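Long-range contacts in putative branched-chain amino acid transport system substrate-binding protein (Rhodopseudomonas palustris, PDB 3TX6), which probably binds small aromatic acids in the periplasm for uptake by an ABC transporter, and can hold 3-(4-hydroxyphenyl)pyruvic acid: residues 120-125 against 242-247; 125-130 against 162-167; 246-251 against 327-332. All blocks are in the same frame, centred on the assembly; numbering follows the deposited sequence. Where two conformers were deposited one is given.

Contact 1: 120-125 against 242-247; sequences PIMGKV and LMASGP
M122 and V125, one helical turn apart, meet the methyl group of A244: M122 CB lies 3.8 Å from A244 CB, and V125 CG1 approaches the same A244 CB to 4.0 Å. The CG of M122 stands beside its own backbone N (chi1 -57°), and further bends at chi2 and chi3 carry the selenium past the A244 methyl. The terminal CE, 3.4 Å from S245 C, therefore rests on the strand backbone, also reaching G246 N at 3.7 Å. This residue is a selenomethionine, carrying selenium for sulfur; a long, flexible, unbranched chain suits this task of following a bent path. In this two-lobed periplasmic-binding-protein fold, helix 119-130 here covers a strand of a lobe's sheet; the short axes approach to 8.3 Å, their N-to-C directions 149° apart, roughly antiparallel. Alanine fits strand 242-245 where the helix comes so near, and L126 packs on it as well. W151 of helix 146-161, together with H223 and R348, lies about M122. S245 has its CB pointing away from the helix, and its side chain touches I349 and L351 of the adjoining strand, while its OG donates to G246 O (2.7 Å) in the carbonyl plane, on a lone pair.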
loop_
_atom_site.group_PDB
_atom_site.type_symbol
_atom_site.label_atom_id
_atom_site.label_comp_id
_atom_site.label_asym_id
_atom_site.label_seq_id
_atom_site.Cartn_x
_atom_site.Cartn_y
_atom_site.Cartn_z
ATOM N N PRO A 120 -11.189 0.717 3.346
ATOM C CA PRO A 120 -12.177 0.400 4.406
ATOM C C PRO A 120 -11.682 -0.568 5.451
ATOM O O PRO A 120 -12.123 -0.471 6.592
ATOM C CB PRO A 120 -13.396 -0.106 3.627
ATOM C CG PRO A 120 -13.289 0.674 2.340
ATOM C CD PRO A 120 -11.808 0.675 2.018
ATOM N N ILE A 121 -10.771 -1.475 5.108
ATOM C CA ILE A 121 -10.224 -2.381 6.098
ATOM C C ILE A 121 -9.368 -1.594 7.092
ATOM O O ILE A 121 -9.437 -1.804 8.311
ATOM C CB ILE A 121 -9.462 -3.572 5.448
ATOM C CG1 ILE A 121 -10.430 -4.556 4.731
ATOM C CG2 ILE A 121 -8.520 -4.249 6.442
ATOM C CD1 ILE A 121 -9.753 -5.753 4.026
HETATM N N MSE A 122 -8.609 -0.630 6.592
HETATM C CA MSE A 122 -7.741 0.171 7.440
HETATM C C MSE A 122 -8.523 1.180 8.254
HETATM O O MSE A 122 -8.254 1.374 9.449
HETATM C CB MSE A 122 -6.591 0.762 6.582
HETATM C CG MSE A 122 -5.777 -0.339 5.847
HETATM SE SE MSE A 122 -5.321 -1.832 6.961
HETATM C CE MSE A 122 -3.368 -1.837 6.808
ATOM N N GLY A 123 -9.512 1.814 7.638
ATOM C CA GLY A 123 -10.380 2.678 8.384
ATOM C C GLY A 123 -11.049 1.957 9.559
ATOM O O GLY A 123 -11.032 2.450 10.713
ATOM N N LYS A 124 -11.593 0.759 9.318
ATOM C CA LYS A 124 -12.317 0.047 10.384
ATOM C C LYS A 124 -11.444 -0.188 11.596
ATOM O O LYS A 124 -11.918 -0.003 12.724
ATOM C CB LYS A 124 -12.862 -1.285 9.867
ATOM C CG LYS A 124 -13.778 -2.025 10.854
ATOM C CD LYS A 124 -14.431 -3.270 10.205
ATOM C CE LYS A 124 -15.322 -4.058 11.178
ATOM N NZ LYS A 124 -16.022 -5.245 10.564
ATOM N N VAL A 125 -10.180 -0.574 11.389
ATOM C CA VAL A 125 -9.309 -0.867 12.528
ATOM C C VAL A 125 -9.037 0.415 13.314
ATOM O O VAL A 125 -8.962 0.419 14.546
ATOM C CB VAL A 125 -8.040 -1.706 12.158
ATOM C CG1 VAL A 125 -6.879 -0.868 11.588
ATOM C CG2 VAL A 125 -7.576 -2.496 13.354
ATOM N N LEU A 242 -1.697 6.101 16.647
ATOM C CA LEU A 242 -2.271 4.803 16.236
ATOM C C LEU A 242 -2.188 4.771 14.730
ATOM O O LEU A 242 -2.542 5.738 14.058
ATOM C CB LEU A 242 -3.738 4.689 16.657
ATOM C CG LEU A 242 -4.072 4.563 18.139
ATOM C CD1 LEU A 242 -3.177 3.523 18.863
ATOM C CD2 LEU A 242 -3.917 5.969 18.717
HETATM N N MSE A 243 -1.777 3.631 14.208
HETATM C CA MSE A 243 -1.439 3.563 12.781
HETATM C C MSE A 243 -1.877 2.242 12.267
HETATM O O MSE A 243 -1.560 1.196 12.865
HETATM C CB MSE A 243 0.070 3.755 12.615
HETATM C CG MSE A 243 0.436 3.459 11.172
HETATM SE SE MSE A 243 2.336 3.636 10.844
HETATM C CE MSE A 243 2.723 5.481 11.455
ATOM N N ALA A 244 -2.644 2.267 11.179
ATOM C CA ALA A 244 -3.038 1.030 10.498
ATOM C C ALA A 244 -1.811 0.551 9.747
ATOM O O ALA A 244 -1.082 1.363 9.143
ATOM C CB ALA A 244 -4.203 1.274 9.530
ATOM N N SER A 245 -1.542 -0.756 9.822
ATOM C CA SER A 245 -0.372 -1.334 9.178
ATOM C C SER A 245 -0.694 -2.713 8.708
ATOM O O SER A 245 -1.495 -3.400 9.299
ATOM C CB SER A 245 0.739 -1.447 10.207
ATOM O OG SER A 245 1.887 -1.986 9.698
ATOM N N GLY A 246 -0.032 -3.126 7.649
ATOM C CA GLY A 246 0.050 -4.527 7.343
ATOM C C GLY A 246 0.829 -5.259 8.426
ATOM O O GLY A 246 1.636 -4.663 9.143
ATOM N N PRO A 247 0.614 -6.569 8.531
ATOM C CA PRO A 247 1.233 -7.408 9.565
ATOM C C PRO A 247 2.724 -7.596 9.397
ATOM O O PRO A 247 3.408 -8.080 10.307
ATOM C CB PRO A 247 0.456 -8.715 9.477
ATOM C CG PRO A 247 -0.137 -8.734 8.112
ATOM C CD PRO A 247 -0.423 -7.303 7.772
#

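Contact 2: 125-130 against 162-167; sequences VLYEHM and MGLKIV
The phenol ring of Y127 is met at its edge by M162, whose selenium lies close to the ring plane, 5.3 Å from the ring centroid and 85° off the normal, a Met-aromatic contact in selenomethionine form. L164 reaches the ring obliquely, its CD1 3.9 Å from Y127 CD1. W151, L155 and Q158 of helix 146-161 also touch Y127, and D154 OD2 of that helix is hydrogen-bonded to the phenol OH, so a tyrosine here offers an apolar ring to its neighbours and a polar end to an aspartate. The M162 chain turns at its last torsion (chi3 60°), which brings CE back onto the helix, 3.6 Å from Y127 CB and 3.6 Å from E128 N. Of the E128 side chain it is the CG that meets M162, 3.9 Å from CE. L164 fills the angle between Y127 and M130 with its forked end: in the conformer described here, CD1 is 3.6 Å and CD2 3.8 Å from M130 SE, though M130 was deposited in two conformers and these distances hold for one. Replacing L164 by an alanine would remove both methyl branches and would probably open a gap between the Y127 ring and M130, with the ring less firmly held. G163, between M162 and L164, ends the preceding helix in a Schellman motif; its positive phi (102°) suits a residue without a side chain, and its carbonyl O is hydrogen-bonded to K131 NZ. Helix 146-161 joins strands 137-143 and 165-172 in a beta-alpha-beta crossover, K165 pairing by backbone hydrogen bonds with K136 and V138, and V167 with V138. Helix 119-130 lies beside helix 146-161, L126 and Y127 touching W151, and reaches strands 218-221 and 242-245, L126 on Y220 and A244 and M130 on Y220.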
loop_
_atom_site.group_PDB
_atom_site.type_symbol
_atom_site.label_atom_id
_atom_site.label_comp_id
_atom_site.label_asym_id
_atom_site.label_seq_id
_atom_site.Cartn_x
_atom_site.Cartn_y
_atom_site.Cartn_z
ATOM N N VAL A 125 -10.180 -0.574 11.389
ATOM C CA VAL A 125 -9.309 -0.867 12.528
ATOM C C VAL A 125 -9.037 0.415 13.314
ATOM O O VAL A 125 -8.962 0.419 14.546
ATOM C CB VAL A 125 -8.040 -1.706 12.158
ATOM C CG1 VAL A 125 -6.879 -0.868 11.588
ATOM C CG2 VAL A 125 -7.576 -2.496 13.354
ATOM N N LEU A 126 -8.913 1.532 12.639
ATOM C CA LEU A 126 -8.691 2.806 13.319
ATOM C C LEU A 126 -9.928 3.285 14.054
ATOM O O LEU A 126 -9.842 3.716 15.211
ATOM C CB LEU A 126 -8.268 3.874 12.328
ATOM C CG LEU A 126 -6.935 3.654 11.565
ATOM C CD1 LEU A 126 -6.762 4.751 10.497
ATOM C CD2 LEU A 126 -5.751 3.618 12.530
ATOM N N TYR A 127 -11.078 3.220 13.394
ATOM C CA TYR A 127 -12.322 3.691 14.021
ATOM C C TYR A 127 -12.729 2.795 15.214
ATOM O O TYR A 127 -13.289 3.287 16.189
ATOM C CB TYR A 127 -13.491 3.819 13.035
ATOM C CG TYR A 127 -13.140 4.426 11.680
ATOM C CD1 TYR A 127 -12.217 5.443 11.579
ATOM C CD2 TYR A 127 -13.743 3.978 10.500
ATOM C CE1 TYR A 127 -11.851 5.958 10.354
ATOM C CE2 TYR A 127 -13.395 4.511 9.267
ATOM C CZ TYR A 127 -12.434 5.489 9.207
ATOM O OH TYR A 127 -12.028 6.049 8.007
ATOM N N GLU A 128 -12.488 1.502 15.116
ATOM C CA GLU A 128 -12.767 0.582 16.218
ATOM C C GLU A 128 -12.013 1.024 17.445
ATOM O O GLU A 128 -12.564 1.053 18.536
ATOM C CB GLU A 128 -12.423 -0.875 15.890
ATOM C CG GLU A 128 -13.453 -1.558 14.989
ATOM C CD GLU A 128 -13.053 -2.966 14.531
ATOM O OE1 GLU A 128 -11.861 -3.338 14.682
ATOM O OE2 GLU A 128 -13.943 -3.705 14.018
ATOM N N HIS A 129 -10.720 1.318 17.264
ATOM C CA HIS A 129 -9.914 1.825 18.345
ATOM C C HIS A 129 -10.420 3.117 18.894
ATOM O O HIS A 129 -10.479 3.278 20.137
ATOM C CB HIS A 129 -8.475 1.965 17.902
ATOM C CG HIS A 129 -7.556 2.355 18.997
ATOM N ND1 HIS A 129 -7.333 3.642 19.334
ATOM C CD2 HIS A 129 -6.795 1.570 19.863
ATOM C CE1 HIS A 129 -6.466 3.669 20.388
ATOM N NE2 HIS A 129 -6.115 2.402 20.673
HETATM N N MSE A 130 -10.792 4.052 18.016
HETATM C CA MSE A 130 -11.372 5.327 18.454
HETATM C C MSE A 130 -12.522 5.046 19.411
HETATM O O MSE A 130 -12.555 5.586 20.503
HETATM C CB MSE A 130 -11.805 6.178 17.246
HETATM C CG MSE A 130 -10.659 6.724 16.358
HETATM SE SE MSE A 130 -11.477 7.763 14.884
HETATM C CE MSE A 130 -9.812 7.870 13.794
HETATM N N MSE A 162 -20.075 4.366 12.918
HETATM C CA MSE A 162 -19.552 3.762 14.138
HETATM C C MSE A 162 -19.638 4.671 15.345
HETATM O O MSE A 162 -19.256 4.275 16.448
HETATM C CB MSE A 162 -18.155 3.214 13.910
HETATM C CG MSE A 162 -18.249 1.972 13.007
HETATM SE SE MSE A 162 -16.491 1.585 12.246
HETATM C CE MSE A 162 -15.889 1.394 14.089
ATOM N N GLY A 163 -20.216 5.854 15.177
ATOM C CA GLY A 163 -20.395 6.797 16.269
ATOM C C GLY A 163 -19.402 7.938 16.283
ATOM O O GLY A 163 -19.121 8.508 17.326
ATOM N N LEU A 164 -18.872 8.287 15.121
ATOM C CA LEU A 164 -17.949 9.406 15.028
ATOM C C LEU A 164 -18.701 10.581 14.397
ATOM O O LEU A 164 -19.499 10.413 13.479
ATOM C CB LEU A 164 -16.709 9.011 14.202
ATOM C CG LEU A 164 -15.837 7.887 14.739
ATOM C CD1 LEU A 164 -14.860 7.446 13.652
ATOM C CD2 LEU A 164 -15.069 8.363 15.989
ATOM N N LYS A 165 -18.464 11.779 14.919
ATOM C CA LYS A 165 -18.996 13.015 14.343
ATOM C C LYS A 165 -17.829 13.792 13.768
ATOM O O LYS A 165 -16.894 14.138 14.491
ATOM C CB LYS A 165 -19.698 13.870 15.409
ATOM C CG LYS A 165 -20.418 15.111 14.862
ATOM C CD LYS A 165 -21.007 15.985 15.983
ATOM C CE LYS A 165 -21.568 17.315 15.466
ATOM N NZ LYS A 165 -21.416 18.393 16.478
ATOM N N ILE A 166 -17.882 14.062 12.469
ATOM C CA ILE A 166 -16.833 14.838 11.820
ATOM C C ILE A 166 -17.079 16.320 12.032
ATOM O O ILE A 166 -18.107 16.852 11.608
ATOM C CB ILE A 166 -16.772 14.570 10.324
ATOM C CG1 ILE A 166 -16.462 13.093 10.063
ATOM C CG2 ILE A 166 -15.696 15.436 9.681
ATOM C CD1 ILE A 166 -16.684 12.719 8.609
ATOM N N VAL A 167 -16.151 16.966 12.728
ATOM C CA VAL A 167 -16.301 18.378 13.077
ATOM C C VAL A 167 -15.382 19.311 12.311
ATOM O O VAL A 167 -15.461 20.546 12.448
ATOM C CB VAL A 167 -16.162 18.600 14.605
ATOM C CG1 VAL A 167 -17.214 17.776 15.335
ATOM C CG2 VAL A 167 -14.743 18.275 15.106
#

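Contact 3: 246-251 against 327-332; sequences GPVMDP and AASQGV
One hydrogen bond crosses from V248 to Q330: V248 N donates to Q330 OE1 at 3.2 Å, nearly straight at 161°, with the donor tilted 33° out of the carbonyl plane. Q330 reaches it by bending at chi2 (-78°), which swings the amide across to the start of the 3-10 turn 247-249. Its NE2 has a weak bond to Q282 OE1, the acceptor that also takes G246 N, so both ends of the amide are engaged and its flip is probably fixed.

Close van der Waals contacts surround the same oxygen. G246 CA lies 3.0 Å from Q330 OE1, and a side chain on G246 would clash with that oxygen, which is consistent with glycine at this position. V248 CG1 sits 3.4 Å from Q330 CD, while V248 CG2 rests on S329, 3.7 Å from its OG. Proline, with no N-H to satisfy, packs by its ring against backbone carbonyls: P247 CG is 3.5 Å from S329 O and P247 CD 3.4 Å from Q330 O.

S329 and Q330 form the turn of the beta-hairpin 326-333, and the Q330 side chain is about 6 Å from the bound 3-(4-hydroxyphenyl)pyruvic acid, close to the ligand pocket. Helix 282-304 holds the turn through D289, bonded to S329 OG and Q330 N, and through A285, which also touches V248; strand 349-354 meets P247 from the sheet through I349.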
loop_
_atom_site.group_PDB
_atom_site.type_symbol
_atom_site.label_atom_id
_atom_site.label_comp_id
_atom_site.label_asym_id
_atom_site.label_seq_id
_atom_site.Cartn_x
_atom_site.Cartn_y
_atom_site.Cartn_z
ATOM N N GLY A 246 -0.032 -3.126 7.649
ATOM C CA GLY A 246 0.050 -4.527 7.343
ATOM C C GLY A 246 0.829 -5.259 8.426
ATOM O O GLY A 246 1.636 -4.663 9.143
ATOM N N PRO A 247 0.614 -6.569 8.531
ATOM C CA PRO A 247 1.233 -7.408 9.565
ATOM C C PRO A 247 2.724 -7.596 9.397
ATOM O O PRO A 247 3.408 -8.080 10.307
ATOM C CB PRO A 247 0.456 -8.715 9.477
ATOM C CG PRO A 247 -0.137 -8.734 8.112
ATOM C CD PRO A 247 -0.423 -7.303 7.772
ATOM N N VAL A 248 3.248 -7.254 8.223
ATOM C CA VAL A 248 4.693 -7.371 7.973
ATOM C C VAL A 248 5.494 -6.527 8.931
ATOM O O VAL A 248 6.683 -6.756 9.115
ATOM C CB VAL A 248 5.083 -6.947 6.505
ATOM C CG1 VAL A 248 5.005 -5.416 6.294
ATOM C CG2 VAL A 248 6.447 -7.549 6.126
HETATM N N MSE A 249 4.866 -5.541 9.533
HETATM C CA MSE A 249 5.609 -4.712 10.449
HETATM C C MSE A 249 5.933 -5.451 11.735
HETATM O O MSE A 249 6.867 -5.047 12.452
HETATM C CB MSE A 249 4.877 -3.420 10.740
HETATM C CG MSE A 249 4.849 -2.496 9.529
HETATM SE SE MSE A 249 6.607 -1.828 8.957
HETATM C CE MSE A 249 6.768 -0.458 10.360
ATOM N N ASP A 250 5.223 -6.538 12.040
ATOM C CA ASP A 250 5.553 -7.340 13.243
ATOM C C ASP A 250 5.271 -8.825 13.087
ATOM O O ASP A 250 4.383 -9.344 13.742
ATOM C CB ASP A 250 4.787 -6.759 14.445
ATOM C CG ASP A 250 5.170 -7.381 15.776
ATOM O OD1 ASP A 250 6.208 -8.032 15.880
ATOM O OD2 ASP A 250 4.384 -7.209 16.740
ATOM N N PRO A 251 6.081 -9.535 12.274
ATOM C CA PRO A 251 5.872 -10.971 12.182
ATOM C C PRO A 251 6.198 -11.697 13.505
ATOM O O PRO A 251 5.592 -12.737 13.835
ATOM C CB PRO A 251 6.830 -11.402 11.066
ATOM C CG PRO A 251 7.013 -10.158 10.269
ATOM C CD PRO A 251 7.035 -9.054 11.268
ATOM N N ALA A 327 -0.989 -16.828 0.350
ATOM C CA ALA A 327 -0.333 -16.345 1.549
ATOM C C ALA A 327 0.806 -15.401 1.208
ATOM O O ALA A 327 1.637 -15.720 0.383
ATOM C CB ALA A 327 0.121 -17.483 2.453
ATOM N N ALA A 328 0.812 -14.222 1.821
ATOM C CA ALA A 328 1.904 -13.243 1.603
ATOM C C ALA A 328 2.187 -12.510 2.902
ATOM O O ALA A 328 1.534 -12.760 3.931
ATOM C CB ALA A 328 1.558 -12.270 0.463
ATOM N N SER A 329 3.183 -11.640 2.892
ATOM C CA SER A 329 3.584 -10.979 4.148
ATOM C C SER A 329 2.520 -10.025 4.688
ATOM O O SER A 329 2.405 -9.823 5.915
ATOM C CB SER A 329 4.923 -10.248 3.997
ATOM O OG SER A 329 4.793 -9.120 3.190
ATOM N N GLN A 330 1.702 -9.457 3.791
ATOM C CA GLN A 330 0.713 -8.445 4.192
ATOM C C GLN A 330 -0.722 -8.951 4.359
ATOM O O GLN A 330 -1.593 -8.174 4.744
ATOM C CB GLN A 330 0.752 -7.284 3.185
ATOM C CG GLN A 330 2.077 -6.527 3.213
ATOM C CD GLN A 330 2.152 -5.581 4.398
ATOM O OE1 GLN A 330 1.946 -6.027 5.543
ATOM N NE2 GLN A 330 2.407 -4.276 4.167
ATOM N N GLY A 331 -0.961 -10.219 4.028
ATOM C CA GLY A 331 -2.306 -10.743 4.050
ATOM C C GLY A 331 -2.433 -12.057 3.322
ATOM O O GLY A 331 -1.422 -12.567 2.787
ATOM N N VAL A 332 -3.677 -12.552 3.265
ATOM C CA VAL A 332 -3.989 -13.788 2.572
ATOM C C VAL A 332 -4.993 -13.358 1.510
ATOM O O VAL A 332 -6.105 -12.922 1.847
ATOM C CB VAL A 332 -4.548 -14.873 3.496
ATOM C CG1 VAL A 332 -4.886 -16.111 2.673
ATOM C CG2 VAL A 332 -3.544 -15.131 4.664
#

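In the fold
Contacts 1 and 2 share helix 119-130, with V125 in both, and reach the same seven-stranded sheet; their centres are 12 Å apart and they touch where L242 CG meets H129 CE1 at 3.4 Å. Along the chain contact 2 is nested inside the loop closed by contact 1. Contact 3 begins on G246 and P247, where contact 1 ends, its centre also 12 Å away; contacts 2 and 3 are 25 Å apart between centres and do not touch. The series thus runs from a lobe's border to the chain leaving strand 242-245, probably near the hinge that lets lobes of such proteins close on a ligand.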